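Local coordinates for aldehyde dehydrogenase family protein (Pseudomonas syringae pv. tomato, PDB 6X9L) that oxidises long-chain aliphatic aldehydes with NAD+ as electron acceptor, and is captured here with NAD+ and octanal bound, at residues H9-H14 with S190-A195; E76-V81 with D128-Y133; I265-A270 with L428-S433; G316-G321 with H327-P332; E407-A412 with R432-R437. The protein carries 1 engineered substitution. One frame throughout, in Å; residues are numbered along the deposited sequence.

Interaction 1: residues H9-H14 with S190-A195; sequences HRVDPH and SALLFA
The imidazole of H9 meets L193 obliquely. H9 CE1 makes the approach, coming to 3.7 Å from L193 CD1, while H9 ND1 stays a little farther from the same methyl at 4.0 Å. The two side chains run past each other in opposite directions. With CG of H9 anti to the backbone N (chi1 177°), the ring is carried across the gap to the helix, and no hydrogen bond joins the two segments; the contact is van der Waals only. A second, looser touch lies two residues further on, where V11 CG1 rests 4.1 Å from L192 CD1. Beyond it the chain bends: the backbone N of H14 donates to D12 OD1 at 2.9 Å, an Asx turn whose donor sits well above the carboxylate plane. The contact thus lays an irregular N-terminal leader, ahead of strand 19-21, on helix 188-201 of the NAD-binding part of the enzyme. Helix 93-104 shares the site, since A99 touches both H9 and L193, and helix 188-201 also packs through A191 and F194 against helix 161-174.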
# COMPACT_ATOMS: atom_id res chain seq x y z
N HIS A 9 -21.13 28.08 19.45
CA HIS A 9 -20.91 26.69 19.83
C HIS A 9 -20.62 26.57 21.32
O HIS A 9 -19.85 27.33 21.89
CB HIS A 9 -19.74 26.10 19.06
CG HIS A 9 -19.43 24.71 19.48
ND1 HIS A 9 -20.32 23.67 19.30
CD2 HIS A 9 -18.35 24.18 20.11
CE1 HIS A 9 -19.79 22.56 19.77
NE2 HIS A 9 -18.60 22.84 20.27
N ARG A 10 -21.23 25.56 21.95
CA ARG A 10 -20.95 25.25 23.35
C ARG A 10 -20.60 23.77 23.46
O ARG A 10 -21.37 22.91 23.03
CB ARG A 10 -22.15 25.57 24.23
CG ARG A 10 -22.51 27.02 24.22
CD ARG A 10 -23.74 27.21 25.03
NE ARG A 10 -24.09 28.61 25.18
CZ ARG A 10 -24.88 29.06 26.15
NH1 ARG A 10 -25.36 28.20 27.04
NH2 ARG A 10 -25.16 30.35 26.24
N VAL A 11 -19.43 23.49 24.03
CA VAL A 11 -19.01 22.10 24.15
C VAL A 11 -19.89 21.41 25.18
O VAL A 11 -20.21 21.99 26.23
CB VAL A 11 -17.52 22.02 24.54
CG1 VAL A 11 -17.05 20.58 24.55
CG2 VAL A 11 -16.69 22.85 23.56
N ASP A 12 -20.30 20.19 24.90
CA ASP A 12 -21.08 19.49 25.90
C ASP A 12 -20.20 19.22 27.11
O ASP A 12 -19.21 18.48 27.01
CB ASP A 12 -21.65 18.19 25.33
CG ASP A 12 -22.45 17.44 26.33
OD1 ASP A 12 -22.51 17.87 27.49
OD2 ASP A 12 -23.03 16.40 25.96
N PRO A 13 -20.53 19.80 28.27
CA PRO A 13 -19.67 19.61 29.45
C PRO A 13 -19.57 18.17 29.89
O PRO A 13 -18.56 17.77 30.48
CB PRO A 13 -20.34 20.49 30.53
CG PRO A 13 -21.18 21.46 29.75
CD PRO A 13 -21.66 20.70 28.55
N HIS A 14 -20.58 17.36 29.59
CA HIS A 14 -20.62 15.99 30.07
C HIS A 14 -19.76 15.03 29.23
O HIS A 14 -19.40 13.95 29.72
CB HIS A 14 -22.05 15.50 30.09
CG HIS A 14 -22.25 14.33 30.98
ND1 HIS A 14 -22.10 14.41 32.35
CD2 HIS A 14 -22.54 13.04 30.71
CE1 HIS A 14 -22.32 13.22 32.88
NE2 HIS A 14 -22.59 12.37 31.90
N SER A 190 -15.20 19.56 16.86
CA SER A 190 -16.12 19.14 15.81
C SER A 190 -16.18 17.62 15.73
O SER A 190 -17.25 17.05 15.50
CB SER A 190 -15.71 19.76 14.47
OG SER A 190 -14.39 19.41 14.05
N ALA A 191 -15.05 16.95 15.96
CA ALA A 191 -15.07 15.50 16.10
C ALA A 191 -16.02 15.07 17.23
O ALA A 191 -16.76 14.09 17.09
CB ALA A 191 -13.65 14.98 16.33
N LEU A 192 -16.02 15.81 18.35
CA LEU A 192 -16.95 15.50 19.43
C LEU A 192 -18.40 15.54 18.96
O LEU A 192 -19.19 14.65 19.30
CB LEU A 192 -16.75 16.46 20.60
CG LEU A 192 -15.56 16.23 21.53
CD1 LEU A 192 -15.55 17.30 22.60
CD2 LEU A 192 -15.60 14.84 22.14
N LEU A 193 -18.77 16.56 18.18
CA LEU A 193 -20.12 16.63 17.60
C LEU A 193 -20.36 15.49 16.62
O LEU A 193 -21.46 14.94 16.56
CB LEU A 193 -20.33 17.96 16.89
CG LEU A 193 -20.44 19.20 17.76
CD1 LEU A 193 -20.60 20.45 16.88
CD2 LEU A 193 -21.61 19.02 18.68
N PHE A 194 -19.35 15.16 15.82
CA PHE A 194 -19.50 14.10 14.82
C PHE A 194 -19.77 12.74 15.47
O PHE A 194 -20.60 11.97 14.98
CB PHE A 194 -18.26 14.03 13.95
CG PHE A 194 -18.25 12.86 13.02
CD1 PHE A 194 -19.01 12.88 11.85
CD2 PHE A 194 -17.51 11.73 13.31
CE1 PHE A 194 -19.01 11.81 11.01
CE2 PHE A 194 -17.50 10.65 12.47
CZ PHE A 194 -18.25 10.68 11.31
N ALA A 195 -19.05 12.41 16.55
CA ALA A 195 -19.30 11.16 17.26
C ALA A 195 -20.74 11.11 17.76
O ALA A 195 -21.44 10.10 17.57
CB ALA A 195 -18.32 10.99 18.42

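Interaction 2: residues E76-V81 with D128-Y133; sequences EVRAQV and DLLATY
L130 carries nearly all of this contact, reaching across to the side of helix 75-91. Its CB already lies 4.0 Å from A79 CB, at the point where the two backbones come nearest. CG is anti to the carbonyl carbon (chi1 -76°), which turns the branch onto the helix; beyond it the two methyls go to different partners. CD1 settles against A79, 3.8 Å from its CB and equally 3.8 Å from A79 N, so it touches the helix backbone as well as the methyl. CD2 turns to R78 and stands 4.1 Å from NH2, approaching the guanidinium obliquely while the two side chains cross at about a right angle. The arginine chain is bent at chi3 (-62°), and its NH2 is hydrogen-bonded to the backbone O of A174, which anchors the group that L130 packs against. No hydrogen bond crosses the contact. It is a helix-side packing contact, one leucine set against A79 and R78, away from the ligand sites. P75 and I82 of helix 75-91 also touch L130, while F135 from the following loop packs on both L130 and R78, and W70 of helix 53-71 lies against R78.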
# COMPACT_ATOMS: atom_id res chain seq x y z
N GLU A 76 -26.98 -3.09 1.59
CA GLU A 76 -28.15 -2.22 1.57
C GLU A 76 -28.39 -1.61 2.94
O GLU A 76 -28.67 -0.41 3.05
CB GLU A 76 -29.40 -2.99 1.10
CG GLU A 76 -29.11 -4.19 0.20
CD GLU A 76 -28.26 -3.85 -1.04
OE1 GLU A 76 -27.81 -2.69 -1.17
OE2 GLU A 76 -28.04 -4.75 -1.88
N VAL A 77 -28.27 -2.42 4.00
CA VAL A 77 -28.60 -1.93 5.33
C VAL A 77 -27.50 -1.00 5.84
O VAL A 77 -27.79 0.06 6.43
CB VAL A 77 -28.86 -3.11 6.28
CG1 VAL A 77 -28.79 -2.63 7.70
CG2 VAL A 77 -30.23 -3.72 5.99
N ARG A 78 -26.23 -1.35 5.63
CA ARG A 78 -25.17 -0.40 5.95
C ARG A 78 -25.41 0.94 5.24
O ARG A 78 -25.31 2.00 5.87
CB ARG A 78 -23.80 -0.97 5.57
CG ARG A 78 -23.51 -2.33 6.18
CD ARG A 78 -22.01 -2.57 6.37
NE ARG A 78 -21.27 -2.55 5.11
CZ ARG A 78 -20.95 -3.64 4.41
NH1 ARG A 78 -21.31 -4.84 4.86
NH2 ARG A 78 -20.28 -3.54 3.27
N ALA A 79 -25.77 0.90 3.96
CA ALA A 79 -26.05 2.13 3.21
C ALA A 79 -27.15 2.95 3.86
O ALA A 79 -27.16 4.19 3.75
CB ALA A 79 -26.41 1.82 1.76
N GLN A 80 -28.10 2.30 4.54
CA GLN A 80 -29.17 3.05 5.20
C GLN A 80 -28.64 3.85 6.39
O GLN A 80 -29.02 5.01 6.59
CB GLN A 80 -30.29 2.09 5.62
CG GLN A 80 -31.13 1.64 4.43
CD GLN A 80 -32.12 0.53 4.74
OE1 GLN A 80 -32.06 -0.11 5.79
NE2 GLN A 80 -33.05 0.29 3.81
N VAL A 81 -27.74 3.26 7.18
CA VAL A 81 -27.18 3.96 8.32
C VAL A 81 -26.36 5.15 7.85
O VAL A 81 -26.44 6.27 8.38
CB VAL A 81 -26.33 2.99 9.18
CG1 VAL A 81 -25.79 3.70 10.39
CG2 VAL A 81 -27.17 1.79 9.58
N ASP A 128 -24.34 6.15 -1.90
CA ASP A 128 -24.76 5.79 -3.25
C ASP A 128 -23.94 4.64 -3.79
O ASP A 128 -24.42 3.86 -4.62
CB ASP A 128 -24.61 6.99 -4.20
CG ASP A 128 -25.41 8.19 -3.76
OD1 ASP A 128 -26.40 8.03 -3.02
OD2 ASP A 128 -25.05 9.31 -4.18
N LEU A 129 -22.70 4.54 -3.33
CA LEU A 129 -21.74 3.61 -3.90
C LEU A 129 -22.14 2.16 -3.62
O LEU A 129 -21.98 1.28 -4.48
CB LEU A 129 -20.37 3.95 -3.31
CG LEU A 129 -19.08 3.30 -3.72
CD1 LEU A 129 -18.01 4.34 -3.52
CD2 LEU A 129 -18.86 2.11 -2.84
N LEU A 130 -22.67 1.90 -2.43
CA LEU A 130 -23.06 0.55 -2.07
C LEU A 130 -24.17 0.01 -2.96
O LEU A 130 -24.35 -1.20 -3.03
CB LEU A 130 -23.47 0.52 -0.59
CG LEU A 130 -22.27 0.57 0.38
CD1 LEU A 130 -22.68 1.02 1.76
CD2 LEU A 130 -21.56 -0.79 0.46
N ALA A 131 -24.88 0.89 -3.68
CA ALA A 131 -26.01 0.46 -4.50
C ALA A 131 -25.58 -0.35 -5.71
O ALA A 131 -26.35 -1.16 -6.22
CB ALA A 131 -26.81 1.68 -4.97
N THR A 132 -24.35 -0.13 -6.18
CA THR A 132 -23.87 -0.73 -7.40
C THR A 132 -22.65 -1.61 -7.21
O THR A 132 -22.39 -2.46 -8.07
CB THR A 132 -23.52 0.37 -8.42
OG1 THR A 132 -22.59 1.27 -7.81
CG2 THR A 132 -24.76 1.14 -8.85
N TYR A 133 -21.91 -1.45 -6.12
CA TYR A 133 -20.63 -2.12 -5.98
C TYR A 133 -20.80 -3.63 -5.96
O TYR A 133 -21.62 -4.17 -5.21
CB TYR A 133 -19.93 -1.65 -4.70
CG TYR A 133 -18.50 -2.10 -4.69
CD1 TYR A 133 -18.16 -3.36 -4.22
CD2 TYR A 133 -17.48 -1.29 -5.19
CE1 TYR A 133 -16.86 -3.80 -4.24
CE2 TYR A 133 -16.18 -1.71 -5.22
CZ TYR A 133 -15.88 -2.97 -4.74
OH TYR A 133 -14.59 -3.44 -4.74

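Interaction 3: residues I265-A270 with L428-S433; sequences ILLPDA and LELARS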
# COMPACT_ATOMS: atom_id res chain seq x y z
N ILE A 265 0.80 26.04 -13.28
CA ILE A 265 1.42 26.48 -14.52
C ILE A 265 0.40 27.29 -15.32
O ILE A 265 -0.66 26.78 -15.69
CB ILE A 265 1.92 25.30 -15.38
CG1 ILE A 265 3.06 24.53 -14.71
CG2 ILE A 265 2.37 25.82 -16.74
CD1 ILE A 265 3.56 23.35 -15.56
N LEU A 266 0.73 28.55 -15.59
CA LEU A 266 0.02 29.35 -16.57
C LEU A 266 0.77 29.21 -17.90
O LEU A 266 1.89 29.70 -18.05
CB LEU A 266 -0.10 30.80 -16.12
CG LEU A 266 -1.16 31.02 -15.02
CD1 LEU A 266 -0.99 30.04 -13.83
CD2 LEU A 266 -1.18 32.47 -14.54
N LEU A 267 0.15 28.51 -18.85
CA LEU A 267 0.67 28.38 -20.19
C LEU A 267 0.56 29.72 -20.93
O LEU A 267 -0.28 30.56 -20.59
CB LEU A 267 -0.11 27.30 -20.94
CG LEU A 267 0.03 25.89 -20.36
CD1 LEU A 267 -0.96 24.96 -20.96
CD2 LEU A 267 1.44 25.35 -20.58
N PRO A 268 1.42 29.95 -21.93
CA PRO A 268 1.50 31.29 -22.54
C PRO A 268 0.20 31.79 -23.15
O PRO A 268 0.01 33.01 -23.26
CB PRO A 268 2.57 31.11 -23.62
CG PRO A 268 3.37 29.95 -23.19
CD PRO A 268 2.46 29.04 -22.44
N ASP A 269 -0.68 30.88 -23.56
CA ASP A 269 -1.94 31.28 -24.22
C ASP A 269 -3.05 31.51 -23.21
O ASP A 269 -4.17 31.65 -23.63
CB ASP A 269 -2.34 30.23 -25.25
CG ASP A 269 -2.78 28.91 -24.64
OD1 ASP A 269 -2.53 28.72 -23.47
OD2 ASP A 269 -3.37 28.12 -25.34
N ALA A 270 -2.74 31.59 -21.93
CA ALA A 270 -3.79 31.79 -20.91
C ALA A 270 -4.17 33.25 -20.78
O ALA A 270 -3.37 34.07 -21.08
CB ALA A 270 -3.32 31.25 -19.59
N LEU A 428 -7.08 23.68 -25.06
CA LEU A 428 -7.38 22.57 -24.15
C LEU A 428 -6.54 21.34 -24.47
O LEU A 428 -6.12 20.62 -23.56
CB LEU A 428 -8.88 22.23 -24.19
CG LEU A 428 -9.43 21.09 -23.30
CD1 LEU A 428 -9.44 21.48 -21.84
CD2 LEU A 428 -10.83 20.68 -23.73
N GLU A 429 -6.31 21.07 -25.75
CA GLU A 429 -5.43 19.96 -26.12
C GLU A 429 -4.06 20.12 -25.47
O GLU A 429 -3.59 19.23 -24.76
CB GLU A 429 -5.33 19.87 -27.65
CG GLU A 429 -4.15 19.07 -28.15
CD GLU A 429 -4.15 18.90 -29.65
OE1 GLU A 429 -3.99 19.91 -30.38
OE2 GLU A 429 -4.29 17.76 -30.12
N LEU A 430 -3.43 21.28 -25.66
CA LEU A 430 -2.12 21.51 -25.07
C LEU A 430 -2.18 21.36 -23.55
O LEU A 430 -1.31 20.70 -22.95
CB LEU A 430 -1.59 22.88 -25.45
CG LEU A 430 -0.35 23.30 -24.65
CD1 LEU A 430 0.91 22.58 -25.11
CD2 LEU A 430 -0.19 24.80 -24.73
N ALA A 431 -3.19 21.94 -22.92
CA ALA A 431 -3.30 21.89 -21.46
C ALA A 431 -3.42 20.46 -20.95
O ALA A 431 -2.85 20.10 -19.91
CB ALA A 431 -4.48 22.75 -21.00
N ARG A 432 -4.16 19.61 -21.66
CA ARG A 432 -4.25 18.20 -21.29
C ARG A 432 -2.88 17.52 -21.38
O ARG A 432 -2.47 16.82 -20.44
CB ARG A 432 -5.24 17.47 -22.19
CG ARG A 432 -6.66 17.75 -21.87
CD ARG A 432 -7.53 17.54 -23.09
NE ARG A 432 -8.91 17.27 -22.73
CZ ARG A 432 -9.95 17.50 -23.51
NH1 ARG A 432 -9.78 18.03 -24.72
NH2 ARG A 432 -11.18 17.20 -23.09
N SER A 433 -2.19 17.68 -22.50
CA SER A 433 -0.89 17.02 -22.64
C SER A 433 0.08 17.45 -21.53
O SER A 433 0.86 16.64 -21.04
CB SER A 433 -0.31 17.28 -24.04
OG SER A 433 0.36 18.52 -24.09
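Two leucines are set facing each other by different first torsions: L267 has CG anti to its carbonyl carbon (chi1 -64°), whereas in L430 CG lies opposite the backbone N (chi1 169°). Their branches therefore reach toward each other and meet tip to tip, L267 CD1 standing 3.9 Å from L430 CD2. The same L267 methyl also presses on the helix itself, 3.9 Å from A431 CA and 4.2 Å from A431 CB, where the small alanine lets it come down to the backbone. One methyl thus serves both neighbours, and the contact is wholly apolar, without a hydrogen bond between the segments. Polar atoms hold each partner in shape instead. The type I turn from L267 to A270 is closed by A270 N donating to L267 O at 3.0 Å. D269 then clasps the approach to the helix, its OD1 and OD2 accepting from the backbone N atoms of Q426 and D427. Within the helix, S433 OG donates back to L430 O at 3.0 Å. L267 follows strand 263-266, which lies between strands 296-300 and 422-424 of the seven-stranded sheet, and helix 428-435 comes after 422-424. V423 of that strand touches both L267 and A431, I405 of helix 405-413 packs on L267, and F485 of the second subunit makes a cation-pi contact with R432.

Interaction 4: residues G316-G321 with H327-P332; sequences GTIVVG and HTVLGP
Backbone hydrogen bonds form the frame of this contact, with V319 O at its centre. It accepts from two successive amides: L330 N at 3.0 Å, in the carbonyl plane and nearly straight (168°), and V329 N at 2.9 Å, more bent at 144° and tilted from that plane. In return G321 N donates to L330 O at 3.0 Å, meeting it almost along the C=O axis. Together these bonds make V320 and L330 a single beta bridge, to which a CA-H...O contact adds, with V320 CA 3.2 Å from L330 O.

Apolar contacts fill in around the bridge. CG2 of I318, placed anti to its backbone N, touches V329 CG1 and L330 CG, each at 3.7 Å; the side chains of I318 and V329 cross at about a right angle. V319 CB faces V329 CG2, and V319 CG1 reaches the edge of the H327 imidazole, near the ring plane and 4.1 Å from ND1. The methyl of T328 packs on the G321 backbone, while its OG1 is hydrogen-bonded to the backbone O of D322.

F284 and M281 of helix 272-284 back I318, and Y372 and P375 back V320. Chemically, the contact joins two irregular segments between helices 304-316 and 336-351 chiefly by main-chain bonds, with branched aliphatic groups packed beside the bridge; V319 O, shared by two successive amides, ties the V329-L330 backbone to the other segment at one point.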
# COMPACT_ATOMS: atom_id res chain seq x y z
N GLY A 316 -4.29 41.99 -1.95
CA GLY A 316 -4.65 43.18 -1.18
C GLY A 316 -6.14 43.35 -0.93
O GLY A 316 -6.53 44.15 -0.07
N THR A 317 -6.98 42.63 -1.67
CA THR A 317 -8.42 42.75 -1.50
C THR A 317 -9.01 41.59 -0.71
O THR A 317 -10.23 41.48 -0.63
CB THR A 317 -9.08 42.84 -2.87
OG1 THR A 317 -9.21 41.53 -3.41
CG2 THR A 317 -8.20 43.64 -3.80
N ILE A 318 -8.18 40.74 -0.13
CA ILE A 318 -8.72 39.70 0.74
C ILE A 318 -8.99 40.29 2.12
O ILE A 318 -8.11 40.91 2.74
CB ILE A 318 -7.76 38.50 0.84
CG1 ILE A 318 -7.11 38.20 -0.52
CG2 ILE A 318 -8.52 37.27 1.29
CD1 ILE A 318 -6.29 36.92 -0.52
N VAL A 319 -10.22 40.14 2.58
CA VAL A 319 -10.61 40.60 3.91
C VAL A 319 -10.15 39.55 4.90
O VAL A 319 -10.63 38.41 4.87
CB VAL A 319 -12.13 40.83 4.00
CG1 VAL A 319 -12.51 41.34 5.37
CG2 VAL A 319 -12.58 41.80 2.90
N VAL A 320 -9.20 39.92 5.76
CA VAL A 320 -8.73 39.06 6.84
C VAL A 320 -9.26 39.63 8.14
O VAL A 320 -9.01 40.80 8.46
CB VAL A 320 -7.20 38.97 6.89
CG1 VAL A 320 -6.77 38.01 7.99
CG2 VAL A 320 -6.65 38.55 5.53
N GLY A 321 -9.97 38.82 8.91
CA GLY A 321 -10.40 39.33 10.19
C GLY A 321 -11.17 38.32 11.00
O GLY A 321 -10.94 37.11 10.87
N HIS A 327 -18.68 38.61 6.41
CA HIS A 327 -17.91 39.20 5.32
C HIS A 327 -16.41 38.97 5.47
O HIS A 327 -15.64 39.39 4.59
CB HIS A 327 -18.23 40.70 5.22
CG HIS A 327 -17.74 41.48 6.39
ND1 HIS A 327 -16.45 41.97 6.46
CD2 HIS A 327 -18.34 41.83 7.55
CE1 HIS A 327 -16.28 42.60 7.60
NE2 HIS A 327 -17.41 42.53 8.29
N THR A 328 -15.96 38.31 6.53
CA THR A 328 -14.56 37.91 6.61
C THR A 328 -14.28 36.80 5.60
O THR A 328 -15.06 35.86 5.45
CB THR A 328 -14.19 37.43 8.03
OG1 THR A 328 -14.32 38.50 8.96
CG2 THR A 328 -12.77 36.91 8.08
N VAL A 329 -13.16 36.92 4.90
CA VAL A 329 -12.78 35.94 3.89
C VAL A 329 -11.78 34.94 4.45
O VAL A 329 -11.96 33.73 4.32
CB VAL A 329 -12.24 36.65 2.63
CG1 VAL A 329 -11.84 35.63 1.55
CG2 VAL A 329 -13.29 37.63 2.09
N LEU A 330 -10.72 35.42 5.09
CA LEU A 330 -9.75 34.57 5.77
C LEU A 330 -9.73 34.90 7.25
O LEU A 330 -9.74 36.08 7.62
CB LEU A 330 -8.36 34.73 5.18
CG LEU A 330 -8.23 34.43 3.68
CD1 LEU A 330 -6.75 34.43 3.25
CD2 LEU A 330 -8.91 33.12 3.33
N GLY A 331 -9.75 33.86 8.07
CA GLY A 331 -9.57 33.97 9.50
C GLY A 331 -8.09 33.89 9.84
O GLY A 331 -7.24 34.15 9.00
N PRO A 332 -7.77 33.55 11.08
CA PRO A 332 -6.36 33.44 11.46
C PRO A 332 -5.78 32.08 11.08
O PRO A 332 -6.50 31.14 10.72
CB PRO A 332 -6.39 33.63 12.98
CG PRO A 332 -7.75 33.15 13.39
CD PRO A 332 -8.67 33.48 12.24

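Interaction 5: residues E407-A412 with R432-R437; sequences EAVAIA and RSVASR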
# COMPACT_ATOMS: atom_id res chain seq x y z
N GLU A 407 10.39 23.64 -19.91
CA GLU A 407 11.00 24.09 -18.66
C GLU A 407 9.97 24.21 -17.55
O GLU A 407 10.24 23.85 -16.39
CB GLU A 407 11.70 25.43 -18.90
CG GLU A 407 12.16 26.11 -17.65
CD GLU A 407 12.98 27.33 -17.97
OE1 GLU A 407 13.45 27.42 -19.13
OE2 GLU A 407 13.16 28.19 -17.08
N ALA A 408 8.78 24.71 -17.88
CA ALA A 408 7.73 24.88 -16.89
C ALA A 408 7.35 23.54 -16.27
O ALA A 408 7.12 23.45 -15.06
CB ALA A 408 6.52 25.55 -17.52
N VAL A 409 7.29 22.49 -17.09
CA VAL A 409 6.98 21.16 -16.58
C VAL A 409 8.08 20.67 -15.65
O VAL A 409 7.82 20.11 -14.57
CB VAL A 409 6.73 20.19 -17.76
CG1 VAL A 409 6.64 18.74 -17.28
CG2 VAL A 409 5.45 20.57 -18.53
N ALA A 410 9.35 20.90 -16.03
CA ALA A 410 10.46 20.46 -15.20
C ALA A 410 10.42 21.13 -13.82
O ALA A 410 10.68 20.49 -12.80
CB ALA A 410 11.78 20.75 -15.90
N ILE A 411 10.10 22.42 -13.78
CA ILE A 411 9.94 23.12 -12.52
C ILE A 411 8.77 22.55 -11.73
O ILE A 411 8.86 22.34 -10.51
CB ILE A 411 9.76 24.63 -12.77
CG1 ILE A 411 11.01 25.21 -13.43
CG2 ILE A 411 9.45 25.38 -11.49
CD1 ILE A 411 10.91 26.68 -13.66
N ALA A 412 7.65 22.30 -12.41
CA ALA A 412 6.49 21.76 -11.70
C ALA A 412 6.83 20.43 -11.03
O ALA A 412 6.45 20.19 -9.89
CB ALA A 412 5.31 21.61 -12.66
N ARG A 432 -4.16 19.61 -21.66
CA ARG A 432 -4.25 18.20 -21.29
C ARG A 432 -2.88 17.52 -21.38
O ARG A 432 -2.47 16.82 -20.44
CB ARG A 432 -5.24 17.47 -22.19
CG ARG A 432 -6.66 17.75 -21.87
CD ARG A 432 -7.53 17.54 -23.09
NE ARG A 432 -8.91 17.27 -22.73
CZ ARG A 432 -9.95 17.50 -23.51
NH1 ARG A 432 -9.78 18.03 -24.72
NH2 ARG A 432 -11.18 17.20 -23.09
N SER A 433 -2.19 17.68 -22.50
CA SER A 433 -0.89 17.02 -22.64
C SER A 433 0.08 17.45 -21.53
O SER A 433 0.86 16.64 -21.04
CB SER A 433 -0.31 17.28 -24.04
OG SER A 433 0.36 18.52 -24.09
N VAL A 434 0.02 18.72 -21.11
CA VAL A 434 0.86 19.15 -20.00
C VAL A 434 0.43 18.46 -18.70
O VAL A 434 1.27 17.98 -17.92
CB VAL A 434 0.84 20.68 -19.85
CG1 VAL A 434 1.91 21.14 -18.85
CG2 VAL A 434 1.04 21.37 -21.21
N ALA A 435 -0.89 18.41 -18.45
CA ALA A 435 -1.39 17.78 -17.23
C ALA A 435 -0.89 16.34 -17.12
O ALA A 435 -0.47 15.90 -16.05
CB ALA A 435 -2.92 17.83 -17.19
N SER A 436 -0.92 15.60 -18.23
CA SER A 436 -0.44 14.23 -18.18
C SER A 436 1.05 14.13 -17.93
O SER A 436 1.56 13.02 -17.74
CB SER A 436 -0.80 13.52 -19.48
OG SER A 436 -0.21 14.23 -20.55
N ARG A 437 1.77 15.26 -17.94
CA ARG A 437 3.19 15.29 -17.68
C ARG A 437 3.53 15.70 -16.26
O ARG A 437 4.67 15.52 -15.84
CB ARG A 437 3.90 16.22 -18.68
CG ARG A 437 3.84 15.72 -20.12
CD ARG A 437 4.35 16.75 -21.11
NE ARG A 437 5.74 17.09 -20.85
CZ ARG A 437 6.40 18.10 -21.43
NH1 ARG A 437 5.79 18.89 -22.30
NH2 ARG A 437 7.67 18.31 -21.12
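R437 lays its guanidinium against V409 while NH2 is held by a salt bridge to D406 OD1, just ahead of the valine's segment on the same helix. The shortest polar bond within the segments, S436 OG to S433 O at 2.7 Å, is internal to segment 432-437 and links S436 back to S433; its donor sits above the carbonyl plane. Across the gap the meeting is by van der Waals packing, without a hydrogen bond. V409 CG2 stands over the centre of one guanidinium face, 3.9 Å from R437 CZ, and the two side chains cross at about a right angle. The bend at chi3 (61°) folds the planar end across the valine; nearer the backbone, V409 CG1 touches R437 CB at 4.0 Å. The other partner of V409 CG2 is V434 CG1, at 3.6 Å, and here the side chains meet at a slant. The valine is thus wedged between an aliphatic neighbour and a flat cationic one, whose orientation D406 helps to set. The backbone O of R437 is bonded to N413 ND2, a second tie from R437 to helix 405-413. Two helices flanking the seven-stranded sheet, 405-413 and 428-435, are joined in this way within the aldehyde dehydrogenase fold, and strand 422-424 lies between them in the chain, in keeping with the alternation of helices and mostly parallel strands in this part of the fold.

How the interactions relate
Interactions 3 and 5 form one cluster, their centres about 9 Å apart: both use helix 428-435 and share R432 and S433, L267 CD2 touches V434 CG2 at 4.0 Å, and I265 CD1 lies 3.8 Å from A412 CB. Both also reach the second subunit. Interaction 4 lies within the chain loop closed by interaction 3, with centres about 31 Å apart. Interaction 2 is nested within the loop closed by interaction 1, nearest atoms about 10 Å apart, and interaction 1 lies across the chain's centre from interactions 3 and 5. Interactions 2, 3 and 5 lie away from the ligand sites, while the side chain of L192 is about 14 Å from NAD and that of L330 about 12 Å from octanal.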